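Local structure of beta-galactoside alpha-2,6-sialyltransferase (Photobacterium sp., 2Z4T) at residues Gln130-Asp134 with Ile227-Asp231; Ala145-Trp151 with Asn165-Leu171; Gln160-Leu164 with Leu333-Ile337. The protein transfers sialic acid from its CMP-activated donor to galactosides such as lactose in alpha-2,6 linkage. All blocks are in the same frame, centred on the assembly; numbering follows the deposited sequence.

Contact 1 of 3, residues Gln130-Asp134 with Ile227-Asp231; sequences QQLMD and IDLYD
Gln130 and Tyr230 mark the nearest approach of helix 130-134 to strand 227-230, their CA atoms 7.3 Å apart. The short axes come within 10.5 Å and run at 141°, so the helix passes back over the strand against its direction. Tyr230 is long enough to bridge this gap, and it carries the largest share of the contact. Gln130 CB lies over one ring face, offset toward the rim, in a CH-pi contact 3.6 Å from the Tyr230 centroid, while the ring also stacks with His291. The Tyr230 hydroxyl donates to Asp134 OD2, which arrives near the ring edge; the modelled 2.5 Å is very short, and its exact value is doubtful. Asp134 has its CG beside the backbone N (chi1 -68°), which brings the carboxylate to the hydroxyl. A water also donates to Asp134 OD2 at 2.7 Å and to Asp228 OD2 at 3.2 Å, which probably eases the meeting of two acidic groups; Asp228 OD1 is taken by Asn226 ND2. Gln131 approaches the ring obliquely through CG; its extended chain takes the amide on to Trp151 and Ser199. A helix packed across parallel strands is the alpha/beta layering of a Rossmann-like domain, as in GT-B glycosyltransferases.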
# COMPACT_ATOMS: atom_id res chain seq x y z
N GLN A 130 1.92 -1.12 1.11
CA GLN A 130 1.03 -1.13 2.26
C GLN A 130 -0.45 -1.12 1.85
O GLN A 130 -1.28 -1.81 2.47
CB GLN A 130 1.34 0.04 3.17
CG GLN A 130 2.66 -0.08 3.88
CD GLN A 130 2.65 -1.03 5.09
OE1 GLN A 130 3.70 -1.57 5.47
NE2 GLN A 130 1.50 -1.21 5.72
N GLN A 131 -0.77 -0.37 0.80
CA GLN A 131 -2.14 -0.29 0.31
C GLN A 131 -2.59 -1.64 -0.21
O GLN A 131 -3.71 -2.06 0.08
CB GLN A 131 -2.29 0.80 -0.77
CG GLN A 131 -2.01 2.23 -0.27
CD GLN A 131 -1.95 3.28 -1.38
OE1 GLN A 131 -1.72 2.95 -2.56
NE2 GLN A 131 -2.20 4.55 -1.02
N LEU A 132 -1.71 -2.34 -0.93
CA LEU A 132 -1.99 -3.69 -1.40
C LEU A 132 -2.39 -4.59 -0.25
O LEU A 132 -3.37 -5.35 -0.36
CB LEU A 132 -0.76 -4.32 -2.04
CG LEU A 132 -0.93 -5.29 -3.21
CD1 LEU A 132 0.17 -6.32 -3.27
CD2 LEU A 132 -2.29 -5.98 -3.32
N MET A 133 -1.62 -4.55 0.82
CA MET A 133 -1.90 -5.38 1.98
C MET A 133 -3.25 -4.99 2.61
O MET A 133 -3.97 -5.87 3.07
CB MET A 133 -0.76 -5.31 2.99
CG MET A 133 0.52 -5.99 2.51
SD MET A 133 1.74 -6.22 3.83
CE MET A 133 2.19 -4.54 4.25
N ASP A 134 -3.59 -3.69 2.63
CA ASP A 134 -4.91 -3.22 3.10
C ASP A 134 -6.08 -3.75 2.26
O ASP A 134 -7.15 -4.03 2.81
CB ASP A 134 -4.97 -1.71 3.14
CG ASP A 134 -4.06 -1.10 4.19
OD1 ASP A 134 -3.58 -1.82 5.13
OD2 ASP A 134 -3.80 0.10 4.09
N ILE A 227 -8.92 8.51 6.37
CA ILE A 227 -7.81 8.75 5.46
C ILE A 227 -6.56 8.11 6.04
O ILE A 227 -6.15 8.41 7.16
CB ILE A 227 -7.58 10.26 5.19
CG1 ILE A 227 -8.91 10.95 4.81
CG2 ILE A 227 -6.51 10.45 4.13
CD1 ILE A 227 -8.80 12.42 4.53
N ASP A 228 -5.97 7.21 5.26
CA ASP A 228 -4.69 6.58 5.59
C ASP A 228 -3.56 7.28 4.87
O ASP A 228 -3.64 7.51 3.66
CB ASP A 228 -4.69 5.11 5.17
CG ASP A 228 -5.37 4.21 6.18
OD1 ASP A 228 -5.38 4.56 7.39
OD2 ASP A 228 -5.88 3.13 5.75
N LEU A 229 -2.50 7.59 5.60
CA LEU A 229 -1.31 8.17 4.99
C LEU A 229 -0.09 7.25 5.21
O LEU A 229 0.28 6.95 6.36
CB LEU A 229 -1.10 9.58 5.53
CG LEU A 229 -2.40 10.34 5.23
CD1 LEU A 229 -2.97 11.09 6.43
CD2 LEU A 229 -2.37 11.17 3.93
N TYR A 230 0.49 6.80 4.11
CA TYR A 230 1.64 5.91 4.15
C TYR A 230 2.78 6.68 3.52
O TYR A 230 2.60 7.23 2.43
CB TYR A 230 1.38 4.62 3.36
CG TYR A 230 0.40 3.67 4.01
CD1 TYR A 230 -0.92 3.56 3.54
CD2 TYR A 230 0.77 2.89 5.11
CE1 TYR A 230 -1.86 2.70 4.16
CE2 TYR A 230 -0.15 2.00 5.72
CZ TYR A 230 -1.45 1.92 5.24
OH TYR A 230 -2.33 1.05 5.84
N ASP A 231 3.93 6.72 4.20
CA ASP A 231 5.12 7.44 3.74
C ASP A 231 5.66 6.94 2.41
O ASP A 231 5.79 5.74 2.20
CB ASP A 231 6.27 7.33 4.76
CG ASP A 231 6.01 8.10 6.03
OD1 ASP A 231 5.23 9.07 5.97
OD2 ASP A 231 6.57 7.72 7.09
O HOH W 1 -5.04 2.13 2.82

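Contact 2 of 3, residues Ala145-Trp151 with Asn165-Leu171; sequences AQRYIAW and NITSFAL
Phe169 turns its edge to a face of Tyr148, a T-shaped pair with centroids 5.5 Å apart and planes at 61°; Phe169 CE2 sits above the rim of the Tyr148 ring. At the edge of the Phe169 ring, in its plane, is Ile149 O, and in the plane of the Tyr148 ring a water lies at the edge. Ile149 CG2 covers part of one face of the Trp151 indole. These rings flank two parallel strands of a beta-alpha-beta crossover, strand 146-151, helix 158-164 and strand 166-168. The backbone ladder alternates across the strands: Arg147 N donates to Asn165 O, Thr167 N to Arg147 O at 2.7 Å, Ile149 N to Thr167 O, and Phe169 N to Ile149 O. Asn165, the first residue to leave helical phi/psi, has positive phi in a Schellman motif, which asparagine tolerates better than most residues. Tyr148 and Thr167 lie side by side on one sheet face, toward helix 178-190, where Glu183 touches both Tyr148 and Phe169. On the other face, facing helix 126-141, Ile149 places CG1 between its backbone N and carbonyl carbon (chi1 66°), swinging CD1 to 3.6 Å from Ile166 CG2. Arg147 extends along this face to a salt bridge with Glu118 and a bond to Leu164 O. Small Ala150 lets Leu171 fold in, its CD2 3.6 Å from Ala150 CB. Where the strands part, one water accepts from Leu171 N at 3.0 Å and donates to Trp151 O at 2.6 Å.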
# COMPACT_ATOMS: atom_id res chain seq x y z
N ALA A 145 -17.30 -3.67 -0.48
CA ALA A 145 -16.57 -2.45 -0.84
C ALA A 145 -16.07 -2.52 -2.28
O ALA A 145 -15.65 -3.58 -2.74
CB ALA A 145 -15.40 -2.20 0.12
N GLN A 146 -16.17 -1.38 -2.98
CA GLN A 146 -15.56 -1.19 -4.30
C GLN A 146 -14.20 -0.54 -4.09
O GLN A 146 -14.03 0.29 -3.18
CB GLN A 146 -16.40 -0.25 -5.17
CG GLN A 146 -17.62 -0.89 -5.86
CD GLN A 146 -17.29 -2.09 -6.76
OE1 GLN A 146 -18.05 -3.05 -6.84
NE2 GLN A 146 -16.14 -2.05 -7.44
N ARG A 147 -13.24 -0.88 -4.95
CA ARG A 147 -11.88 -0.41 -4.74
C ARG A 147 -11.29 0.22 -5.99
O ARG A 147 -11.31 -0.37 -7.07
CB ARG A 147 -11.00 -1.54 -4.22
CG ARG A 147 -11.53 -2.12 -2.94
CD ARG A 147 -10.57 -3.12 -2.30
NE ARG A 147 -11.21 -3.60 -1.08
CZ ARG A 147 -12.08 -4.60 -1.04
NH1 ARG A 147 -12.35 -5.29 -2.15
NH2 ARG A 147 -12.65 -4.94 0.11
N TYR A 148 -10.79 1.43 -5.82
CA TYR A 148 -10.20 2.19 -6.90
C TYR A 148 -8.74 2.42 -6.56
O TYR A 148 -8.41 2.90 -5.46
CB TYR A 148 -10.88 3.56 -7.03
CG TYR A 148 -12.33 3.56 -7.45
CD1 TYR A 148 -12.95 2.41 -7.92
CD2 TYR A 148 -13.07 4.75 -7.42
CE1 TYR A 148 -14.29 2.43 -8.31
CE2 TYR A 148 -14.38 4.79 -7.82
CZ TYR A 148 -14.99 3.63 -8.27
OH TYR A 148 -16.30 3.65 -8.66
N ILE A 149 -7.87 2.10 -7.50
CA ILE A 149 -6.45 2.33 -7.36
C ILE A 149 -5.93 3.23 -8.46
O ILE A 149 -6.47 3.26 -9.58
CB ILE A 149 -5.65 1.00 -7.37
CG1 ILE A 149 -5.73 0.31 -8.74
CG2 ILE A 149 -6.09 0.10 -6.23
CD1 ILE A 149 -4.91 -1.00 -8.86
N ALA A 150 -4.89 4.00 -8.13
CA ALA A 150 -4.11 4.67 -9.15
C ALA A 150 -2.69 4.46 -8.70
O ALA A 150 -2.19 5.18 -7.82
CB ALA A 150 -4.46 6.14 -9.25
N TRP A 151 -2.06 3.43 -9.27
CA TRP A 151 -0.74 2.94 -8.84
C TRP A 151 0.26 3.06 -9.97
O TRP A 151 -0.07 2.90 -11.14
CB TRP A 151 -0.79 1.47 -8.43
CG TRP A 151 -1.33 1.16 -7.04
CD1 TRP A 151 -1.53 2.05 -6.02
CD2 TRP A 151 -1.72 -0.13 -6.53
NE1 TRP A 151 -2.02 1.39 -4.91
CE2 TRP A 151 -2.15 0.06 -5.20
CE3 TRP A 151 -1.75 -1.42 -7.08
CZ2 TRP A 151 -2.59 -1.00 -4.40
CZ3 TRP A 151 -2.20 -2.48 -6.29
CH2 TRP A 151 -2.60 -2.26 -4.96
N ASN A 165 -12.17 -6.70 -6.45
CA ASN A 165 -13.13 -5.64 -6.69
C ASN A 165 -12.46 -4.29 -7.02
O ASN A 165 -12.96 -3.22 -6.62
CB ASN A 165 -13.97 -5.46 -5.44
CG ASN A 165 -15.33 -6.08 -5.54
OD1 ASN A 165 -16.19 -5.75 -4.76
ND2 ASN A 165 -15.55 -6.97 -6.52
N ILE A 166 -11.33 -4.37 -7.71
CA ILE A 166 -10.52 -3.20 -8.08
C ILE A 166 -10.91 -2.69 -9.46
O ILE A 166 -11.09 -3.48 -10.38
CB ILE A 166 -9.01 -3.55 -8.10
CG1 ILE A 166 -8.46 -3.72 -6.69
CG2 ILE A 166 -8.21 -2.49 -8.86
CD1 ILE A 166 -7.17 -4.52 -6.62
N THR A 167 -11.05 -1.37 -9.59
CA THR A 167 -10.95 -0.69 -10.87
C THR A 167 -9.69 0.15 -10.80
O THR A 167 -9.42 0.78 -9.78
CB THR A 167 -12.14 0.25 -11.12
OG1 THR A 167 -13.37 -0.43 -10.81
CG2 THR A 167 -12.16 0.72 -12.56
N SER A 168 -8.93 0.18 -11.90
CA SER A 168 -7.63 0.83 -11.95
C SER A 168 -7.67 2.11 -12.78
O SER A 168 -8.40 2.20 -13.76
CB SER A 168 -6.62 -0.13 -12.58
OG SER A 168 -5.32 0.44 -12.57
N PHE A 169 -6.85 3.09 -12.42
CA PHE A 169 -6.80 4.38 -13.14
C PHE A 169 -5.35 4.82 -13.35
O PHE A 169 -4.52 4.65 -12.48
CB PHE A 169 -7.55 5.47 -12.37
CG PHE A 169 -9.02 5.20 -12.22
CD1 PHE A 169 -9.94 5.84 -13.04
CD2 PHE A 169 -9.48 4.29 -11.25
CE1 PHE A 169 -11.31 5.60 -12.92
CE2 PHE A 169 -10.84 4.03 -11.11
CZ PHE A 169 -11.77 4.69 -11.94
N ALA A 170 -5.06 5.38 -14.52
CA ALA A 170 -3.69 5.77 -14.83
C ALA A 170 -3.33 7.12 -14.17
O ALA A 170 -3.99 8.12 -14.42
CB ALA A 170 -3.49 5.83 -16.35
N LEU A 171 -2.28 7.14 -13.36
CA LEU A 171 -1.76 8.37 -12.79
C LEU A 171 -1.36 9.40 -13.86
O LEU A 171 -0.74 9.06 -14.86
CB LEU A 171 -0.53 8.05 -11.92
CG LEU A 171 -0.82 7.24 -10.67
CD1 LEU A 171 0.45 6.61 -10.20
CD2 LEU A 171 -1.44 8.13 -9.58
O HOH W 2 -13.99 -0.98 -8.44
O HOH W 3 -1.09 4.36 -13.08
O HOH W 4 -3.41 2.12 -11.57

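Contact 3 of 3, residues Gln160-Leu164 with Leu333-Ile337; sequences QMKEL and LFLSI
Gln160 and Leu333 bury the most surface here, with Ile337 next, and together they carry most of the contact. Gln160 and Ile337 slide past each other in opposite directions. The glutamine chain is extended beyond CG (chi2 156°), so its CD lies alongside Ile337 CG1 at 3.5 Å. A long side chain with an aliphatic stem suits this place: the stem packs on hydrocarbon, while the amide still finds polar company. Gln160 OE1 accepts from the backbone N of Thr157, just ahead of the same helix. Gln160 NE2 stands 3.0 Å from Ser336 OG, but the angle is too poor for a hydrogen bond. Helix 160-164 and helix 333-337 meet at 142° with axes 11.9 Å apart, a wide spacing bridged by the outer parts of the side chains; helix 158-164 is the crossover helix of a beta-alpha-beta unit, on the side of the Rossmann-like sheet that helix 126-141 also covers, and helix 328-338 packs against both helices. Leu333 has its CG anti to the backbone N (chi1 178°), which thrusts the branched end across the gap. Its CD1 rests 3.9 Å from Gln160 CG, and its CD2 meets Leu164 CD2 tip to tip, also at 3.9 Å. Glu163 comes from the opposite direction and brings its carboxylate beside both methyls of Leu333, while OE2 forms a salt bridge with Lys329, one turn earlier on the partner helix. Ile337, one turn after Leu333, reaches the other methyl branch of Leu164: Leu164 CD1 and Ile337 CD1 touch end to end at 3.6 Å.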
# COMPACT_ATOMS: atom_id res chain seq x y z
N GLN A 160 -6.95 -10.68 -11.03
CA GLN A 160 -6.63 -10.22 -9.68
C GLN A 160 -7.53 -9.05 -9.27
O GLN A 160 -8.09 -9.06 -8.18
CB GLN A 160 -5.15 -9.85 -9.59
CG GLN A 160 -4.26 -11.09 -9.49
CD GLN A 160 -2.83 -10.86 -9.95
OE1 GLN A 160 -2.44 -9.75 -10.32
NE2 GLN A 160 -2.04 -11.92 -9.91
N MET A 161 -7.67 -8.07 -10.16
CA MET A 161 -8.59 -6.95 -9.95
C MET A 161 -9.99 -7.45 -9.66
O MET A 161 -10.60 -7.08 -8.64
CB MET A 161 -8.57 -5.98 -11.13
CG MET A 161 -7.24 -5.21 -11.23
SD MET A 161 -7.30 -3.79 -12.33
CE MET A 161 -7.26 -4.60 -13.92
N LYS A 162 -10.48 -8.33 -10.52
CA LYS A 162 -11.81 -8.88 -10.36
C LYS A 162 -11.93 -9.55 -8.99
O LYS A 162 -12.90 -9.35 -8.27
CB LYS A 162 -12.16 -9.81 -11.51
CG LYS A 162 -13.66 -9.87 -11.78
CD LYS A 162 -14.34 -11.11 -11.16
CE LYS A 162 -14.47 -12.27 -12.17
NZ LYS A 162 -15.17 -13.47 -11.60
N GLU A 163 -10.91 -10.30 -8.61
CA GLU A 163 -10.91 -10.97 -7.33
C GLU A 163 -10.96 -10.00 -6.14
O GLU A 163 -11.44 -10.35 -5.07
CB GLU A 163 -9.66 -11.81 -7.24
CG GLU A 163 -9.81 -13.06 -6.48
CD GLU A 163 -8.64 -13.97 -6.71
OE1 GLU A 163 -8.10 -14.02 -7.85
OE2 GLU A 163 -8.27 -14.65 -5.73
N LEU A 164 -10.46 -8.78 -6.34
CA LEU A 164 -10.39 -7.82 -5.24
C LEU A 164 -11.29 -6.62 -5.45
O LEU A 164 -11.20 -5.63 -4.71
CB LEU A 164 -8.95 -7.36 -5.00
CG LEU A 164 -7.99 -8.46 -4.56
CD1 LEU A 164 -6.58 -8.00 -4.72
CD2 LEU A 164 -8.27 -8.86 -3.12
N LEU A 333 -2.18 -14.88 -3.13
CA LEU A 333 -2.68 -13.82 -3.98
C LEU A 333 -1.73 -12.60 -3.89
O LEU A 333 -1.39 -12.00 -4.91
CB LEU A 333 -4.11 -13.45 -3.61
CG LEU A 333 -4.76 -12.31 -4.39
CD1 LEU A 333 -4.81 -12.58 -5.92
CD2 LEU A 333 -6.16 -12.01 -3.79
N PHE A 334 -1.29 -12.30 -2.67
CA PHE A 334 -0.32 -11.24 -2.42
C PHE A 334 0.98 -11.43 -3.21
O PHE A 334 1.39 -10.52 -3.95
CB PHE A 334 -0.05 -11.14 -0.91
CG PHE A 334 0.95 -10.09 -0.54
CD1 PHE A 334 0.63 -8.75 -0.60
CD2 PHE A 334 2.21 -10.46 -0.08
CE1 PHE A 334 1.57 -7.78 -0.25
CE2 PHE A 334 3.16 -9.50 0.28
CZ PHE A 334 2.84 -8.16 0.20
N LEU A 335 1.63 -12.59 -3.06
CA LEU A 335 2.93 -12.84 -3.71
C LEU A 335 2.80 -12.76 -5.22
O LEU A 335 3.69 -12.29 -5.95
CB LEU A 335 3.55 -14.20 -3.31
CG LEU A 335 3.86 -14.36 -1.82
CD1 LEU A 335 4.57 -15.66 -1.55
CD2 LEU A 335 4.65 -13.15 -1.25
N SER A 336 1.65 -13.22 -5.66
CA SER A 336 1.32 -13.25 -7.05
C SER A 336 1.14 -11.82 -7.58
O SER A 336 1.64 -11.49 -8.65
CB SER A 336 0.06 -14.08 -7.20
OG SER A 336 -0.38 -14.00 -8.52
N ILE A 337 0.46 -10.96 -6.83
CA ILE A 337 0.32 -9.58 -7.25
C ILE A 337 1.64 -8.79 -7.24
O ILE A 337 1.88 -7.98 -8.13
CB ILE A 337 -0.78 -8.83 -6.47
CG1 ILE A 337 -2.14 -9.48 -6.77
CG2 ILE A 337 -0.79 -7.34 -6.88
CD1 ILE A 337 -3.31 -8.94 -5.96

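In the fold
The three contacts lie in one Rossmann-like domain, their centres 13 to 16 Å apart. Contacts 1 and 2 reach the same mixed sheet, through strand 222-230 and the strands 146-151 and 166-168. Helix 126-141 links all three: it leads into strand 146-151, and its Leu132 and Met133 pack on Phe334 of contact 3. Contacts 2 and 3 share the crossover unit, since helix 158-164 joins the two strands of contact 2. Along the chain, contact 2 falls wholly between the two segments of contact 1, whereas contact 3 alternates with both. The magnesium ion held at Ala124, Thr128, Gly152 and Arg153 is about 7 Å from the Gln131 side chain, 4 Å from that of Trp151 and 11 Å from that of Ile337.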